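Local coordinates for putative uncharacterized protein TTHB071 (Thermus thermophilus, PDB 3AYV), which is of unknown function but binds zinc ions in a xylose isomerase-like TIM barrel and may take part in protection against oxidative stress, at residues N137-H142 with R167-T172; E110-L115 with R147-A152. All coordinates share one frame; numbering follows the deposited sequence.

Interaction 1 of 2, residues N137-H142 with R167-T172; sequences NSHEPH and RVFSRT
Phe-169 presents one face of its phenyl ring to the imidazole of His-139, whose CE1 stands 3.5 Å above the middle of the ring. The two planes are inclined at 41°, an oblique aromatic contact. Phe-169 CG lies anti to its carbonyl carbon, beside the backbone N, and from there the phenyl lies across the imidazole. Val-168 CG2 covers the opposite phenyl face, and His-139 ND1 is hydrogen-bonded to His-101. With the phenyl cut back to an alanine methyl, the His-139 imidazole would lose the ring it lies over, and a gap toward the zinc ligands His-165 and Asp-196, whose side chains lie near the phenyl, is likely to open. A water bridges the backbones beside the rings, 2.7 Å from Phe-169 O and 2.8 Å from His-139 O.

This is the C-terminal mouth of the TIM barrel: the loop after strand 132-136 lies against the end of helix 163-169, and Asn-137 O in that loop is hydrogen-bonded to the zinc ligand His-165.

Ser-170 suits a tight spot, since its CB comes within 3.0 Å of Glu-140 O. Its OG is bonded to Ala-166 O and also accepts from Thr-172 N at 2.8 Å, an ST turn that shapes the chain for the bonds that follow. Arg-171 N donates to Pro-141 O at 3.0 Å, while the aliphatic CG of Arg-171 rests 3.5 Å from Pro-141 CB. Thr-172 adds a second donor to the same carbonyl, OG1 to Pro-141 O at 2.8 Å. Both donors lie in the carbonyl plane, with C=O...donor angles of 122° for Arg-171 N and 137° for Thr-172 OG1, and the same hydroxyl also touches His-142 CD2.

Interaction 2 of 2, residues E110-L115 with R147-A152; sequences ERALPL and RPVLEA
Ala-152 N donates to Pro-148 O over 2.9 Å, a helical bond that sets these two residues one turn apart on the same flank of helix 147-153, where both meet Leu-113. No hydrogen bond crosses between the segments; the contact is made by hydrocarbon. Leu-113 spreads its two methyls over that turn: CD2 lies 3.7 Å from Pro-148 CB and CD1 lies 3.8 Å from Ala-152 CB. Proline fits the first turn of a helix, where its missing N-H costs no helical bond, and its compact ring gives a smooth apolar surface. Deeper in, Ala-112 points its methyl at Pro-148 CB (3.9 Å) and at Val-149 CG2. A residue this small permits the close approach of the backbones, with Ala-112 CA and Val-149 CA 5.4 Å apart. The same valine methyl presses on the main chain, CG2 being 3.5 Å from Ala-112 O. Leu-115, with CG anti to the backbone N (chi1 -180°), brings CD2 to 4.2 Å from Val-149 CG2 and closes the buried side. Beyond the pair, Leu-115 touches Ser-97, just after strand 92-96, and Val-149 touches Leu-157, just before strand 158-162. Helices 112-118 and 147-153 thus pack side by side outside the barrel, in the successive connections that follow strands 92-96 and 132-136.

The loop 137-142 of interaction 1 and the helical residues 147-152 of interaction 2 belong to one connection, that between strands 132-136 and 158-162. Interaction 1 joins it to the helix after the next strand; interaction 2 joins it to helix 112-118 of the preceding connection, between strands 92-96 and 132-136. Each is partly buried, with interaction 2 farther from the chain's centre and Leu-113 and Ala-152 at its exposed side. Their chemistry differs accordingly: near the zinc site, loop meets helix end through hydrogen bonds to a backbone carbonyl, a water and aromatic rings, whereas the outer helix pair meets mainly through aliphatic side chains, with no hydrogen bond between the segments. The contacts do not touch.

Interaction 1 of 2, residues N137-H142 with R167-T172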
# COMPACT_ATOMS: atom_id res chain seq x y z
N ASN A 137 3.87 5.74 0.70
CA ASN A 137 4.28 6.76 1.68
C ASN A 137 3.57 6.47 3.01
O ASN A 137 2.39 6.08 3.03
CB ASN A 137 3.95 8.19 1.22
CG ASN A 137 2.46 8.40 0.92
OD1 ASN A 137 1.91 7.77 0.03
ND2 ASN A 137 1.81 9.29 1.70
N SER A 138 4.29 6.70 4.11
CA SER A 138 3.77 6.53 5.45
C SER A 138 4.09 7.78 6.27
O SER A 138 3.31 8.74 6.24
CB SER A 138 4.30 5.22 6.08
OG SER A 138 5.72 5.17 6.08
N HIS A 139 5.28 7.84 6.87
CA HIS A 139 5.68 8.92 7.75
C HIS A 139 6.71 9.87 7.16
O HIS A 139 7.18 10.75 7.88
CB HIS A 139 6.19 8.36 9.10
CG HIS A 139 5.15 7.58 9.83
ND1 HIS A 139 4.19 8.18 10.62
CD2 HIS A 139 4.86 6.26 9.83
CE1 HIS A 139 3.37 7.26 11.10
NE2 HIS A 139 3.75 6.08 10.63
N GLU A 140 7.05 9.73 5.87
CA GLU A 140 8.06 10.61 5.27
C GLU A 140 7.50 12.03 5.29
O GLU A 140 6.33 12.24 4.98
CB GLU A 140 8.43 10.22 3.82
CG GLU A 140 9.07 8.82 3.68
CD GLU A 140 8.04 7.70 3.70
OE1 GLU A 140 6.82 7.96 3.75
OE2 GLU A 140 8.46 6.52 3.67
N PRO A 141 8.33 13.00 5.69
CA PRO A 141 7.77 14.36 5.74
C PRO A 141 7.48 14.98 4.35
O PRO A 141 6.59 15.83 4.26
CB PRO A 141 8.80 15.16 6.55
CG PRO A 141 10.06 14.33 6.61
CD PRO A 141 9.61 12.87 6.43
N HIS A 142 8.17 14.52 3.30
CA HIS A 142 8.09 15.12 1.97
C HIS A 142 8.49 14.05 0.94
O HIS A 142 9.34 13.19 1.24
CB HIS A 142 9.04 16.35 1.88
CG HIS A 142 8.93 17.13 0.60
ND1 HIS A 142 9.51 16.72 -0.59
CD2 HIS A 142 8.31 18.30 0.33
CE1 HIS A 142 9.22 17.59 -1.54
NE2 HIS A 142 8.50 18.57 -1.00
N ARG A 167 -1.46 13.60 4.71
CA ARG A 167 -2.20 14.64 5.43
C ARG A 167 -1.95 14.57 6.92
O ARG A 167 -1.74 15.60 7.56
CB ARG A 167 -3.69 14.50 5.15
CG ARG A 167 -4.59 15.55 5.87
CD ARG A 167 -4.26 17.00 5.53
NE ARG A 167 -5.22 17.91 6.19
CZ ARG A 167 -6.19 18.57 5.56
NH1 ARG A 167 -6.33 18.46 4.24
NH2 ARG A 167 -7.01 19.37 6.24
N VAL A 168 -1.97 13.36 7.49
CA VAL A 168 -1.86 13.26 8.95
C VAL A 168 -0.45 13.00 9.48
O VAL A 168 -0.15 13.36 10.62
CB VAL A 168 -2.88 12.28 9.57
CG1 VAL A 168 -4.32 12.58 9.05
CG2 VAL A 168 -2.52 10.84 9.31
N PHE A 169 0.44 12.42 8.67
CA PHE A 169 1.77 12.06 9.18
C PHE A 169 2.95 12.90 8.64
O PHE A 169 4.01 12.95 9.28
CB PHE A 169 2.06 10.57 8.95
CG PHE A 169 1.10 9.63 9.62
CD1 PHE A 169 0.72 9.81 10.96
CD2 PHE A 169 0.56 8.56 8.91
CE1 PHE A 169 -0.16 8.92 11.59
CE2 PHE A 169 -0.33 7.65 9.54
CZ PHE A 169 -0.68 7.85 10.88
N SER A 170 2.78 13.56 7.50
CA SER A 170 3.89 14.23 6.79
C SER A 170 3.84 15.74 7.06
O SER A 170 2.92 16.22 7.74
CB SER A 170 3.83 13.95 5.28
OG SER A 170 3.06 14.94 4.58
N ARG A 171 4.82 16.48 6.54
CA ARG A 171 4.80 17.95 6.56
C ARG A 171 4.37 18.52 5.21
O ARG A 171 4.51 19.73 4.95
CB ARG A 171 6.20 18.51 6.91
CG ARG A 171 6.92 17.73 7.98
CD ARG A 171 6.42 18.06 9.38
NE ARG A 171 6.86 17.03 10.33
CZ ARG A 171 6.26 16.75 11.48
NH1 ARG A 171 5.17 17.43 11.87
NH2 ARG A 171 6.74 15.76 12.24
N THR A 172 3.83 17.66 4.35
CA THR A 172 3.42 18.03 3.02
C THR A 172 1.97 17.54 2.80
O THR A 172 1.72 16.54 2.13
CB THR A 172 4.39 17.44 1.96
OG1 THR A 172 5.75 17.68 2.36
CG2 THR A 172 4.17 18.07 0.57
O HOH W 1 6.44 12.09 10.18

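Interaction 2 of 2, residues E110-L115 with R147-A152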
# COMPACT_ATOMS: atom_id res chain seq x y z
N GLU A 110 18.44 11.20 4.18
CA GLU A 110 19.64 10.39 4.39
C GLU A 110 19.35 8.88 4.38
O GLU A 110 20.24 8.09 4.13
CB GLU A 110 20.31 10.77 5.71
CG GLU A 110 20.98 12.14 5.68
CD GLU A 110 21.52 12.55 7.05
OE1 GLU A 110 20.73 13.09 7.88
OE2 GLU A 110 22.72 12.32 7.31
N ARG A 111 18.11 8.49 4.66
CA ARG A 111 17.74 7.09 4.61
C ARG A 111 17.56 6.60 3.18
O ARG A 111 17.49 5.38 2.99
CB ARG A 111 16.42 6.84 5.33
CG ARG A 111 16.48 6.83 6.85
CD ARG A 111 15.04 6.72 7.44
NE ARG A 111 14.30 5.56 6.90
CZ ARG A 111 14.18 4.40 7.53
NH1 ARG A 111 14.72 4.25 8.74
NH2 ARG A 111 13.51 3.38 6.97
N ALA A 112 17.42 7.51 2.21
CA ALA A 112 16.93 7.08 0.86
C ALA A 112 17.83 6.05 0.15
O ALA A 112 17.35 5.00 -0.32
CB ALA A 112 16.70 8.28 -0.05
N LEU A 113 19.11 6.35 0.01
CA LEU A 113 19.97 5.41 -0.71
C LEU A 113 20.29 4.15 0.12
O LEU A 113 20.34 3.04 -0.45
CB LEU A 113 21.24 6.08 -1.29
CG LEU A 113 21.02 6.75 -2.67
CD1 LEU A 113 20.58 5.74 -3.75
CD2 LEU A 113 20.07 7.95 -2.62
N PRO A 114 20.48 4.29 1.46
CA PRO A 114 20.62 3.07 2.24
C PRO A 114 19.39 2.17 2.12
O PRO A 114 19.53 0.93 2.07
CB PRO A 114 20.78 3.61 3.68
CG PRO A 114 21.59 4.87 3.45
CD PRO A 114 20.92 5.47 2.23
N LEU A 115 18.20 2.76 2.06
CA LEU A 115 16.98 1.95 1.81
C LEU A 115 17.00 1.28 0.41
O LEU A 115 16.72 0.08 0.29
CB LEU A 115 15.70 2.77 2.00
CG LEU A 115 14.40 1.96 1.76
CD1 LEU A 115 14.27 0.90 2.87
CD2 LEU A 115 13.21 2.92 1.77
N ARG A 147 11.73 9.94 -3.69
CA ARG A 147 12.17 10.07 -5.08
C ARG A 147 13.52 9.35 -5.39
O ARG A 147 13.61 8.64 -6.39
CB ARG A 147 12.22 11.56 -5.48
CG ARG A 147 12.38 11.78 -6.99
CD ARG A 147 12.29 13.25 -7.34
NE ARG A 147 10.90 13.71 -7.43
CZ ARG A 147 10.14 13.56 -8.52
NH1 ARG A 147 10.61 12.94 -9.60
NH2 ARG A 147 8.89 14.02 -8.52
N PRO A 148 14.56 9.52 -4.54
CA PRO A 148 15.83 8.81 -4.84
C PRO A 148 15.74 7.28 -4.73
O PRO A 148 16.50 6.55 -5.41
CB PRO A 148 16.79 9.35 -3.77
CG PRO A 148 16.14 10.69 -3.29
CD PRO A 148 14.68 10.33 -3.30
N VAL A 149 14.86 6.78 -3.87
CA VAL A 149 14.68 5.32 -3.77
C VAL A 149 14.15 4.81 -5.10
O VAL A 149 14.63 3.80 -5.65
CB VAL A 149 13.71 4.91 -2.63
CG1 VAL A 149 13.68 3.38 -2.46
CG2 VAL A 149 14.09 5.59 -1.30
N LEU A 150 13.10 5.47 -5.59
CA LEU A 150 12.53 5.13 -6.90
C LEU A 150 13.55 5.27 -8.02
O LEU A 150 13.67 4.37 -8.88
CB LEU A 150 11.30 6.01 -7.18
CG LEU A 150 10.22 5.94 -6.09
CD1 LEU A 150 9.20 7.03 -6.27
CD2 LEU A 150 9.57 4.56 -6.16
N GLU A 151 14.29 6.37 -8.03
CA GLU A 151 15.25 6.61 -9.13
C GLU A 151 16.37 5.59 -9.14
O GLU A 151 16.80 5.13 -10.20
CB GLU A 151 15.91 7.96 -8.97
CG GLU A 151 15.08 9.17 -9.03
CD GLU A 151 15.99 10.37 -8.85
OE1 GLU A 151 16.16 10.85 -7.69
OE2 GLU A 151 16.62 10.76 -9.85
N ALA A 152 16.88 5.26 -7.94
CA ALA A 152 17.94 4.26 -7.83
C ALA A 152 17.49 2.92 -8.41
O ALA A 152 18.31 2.18 -9.00
CB ALA A 152 18.42 4.10 -6.36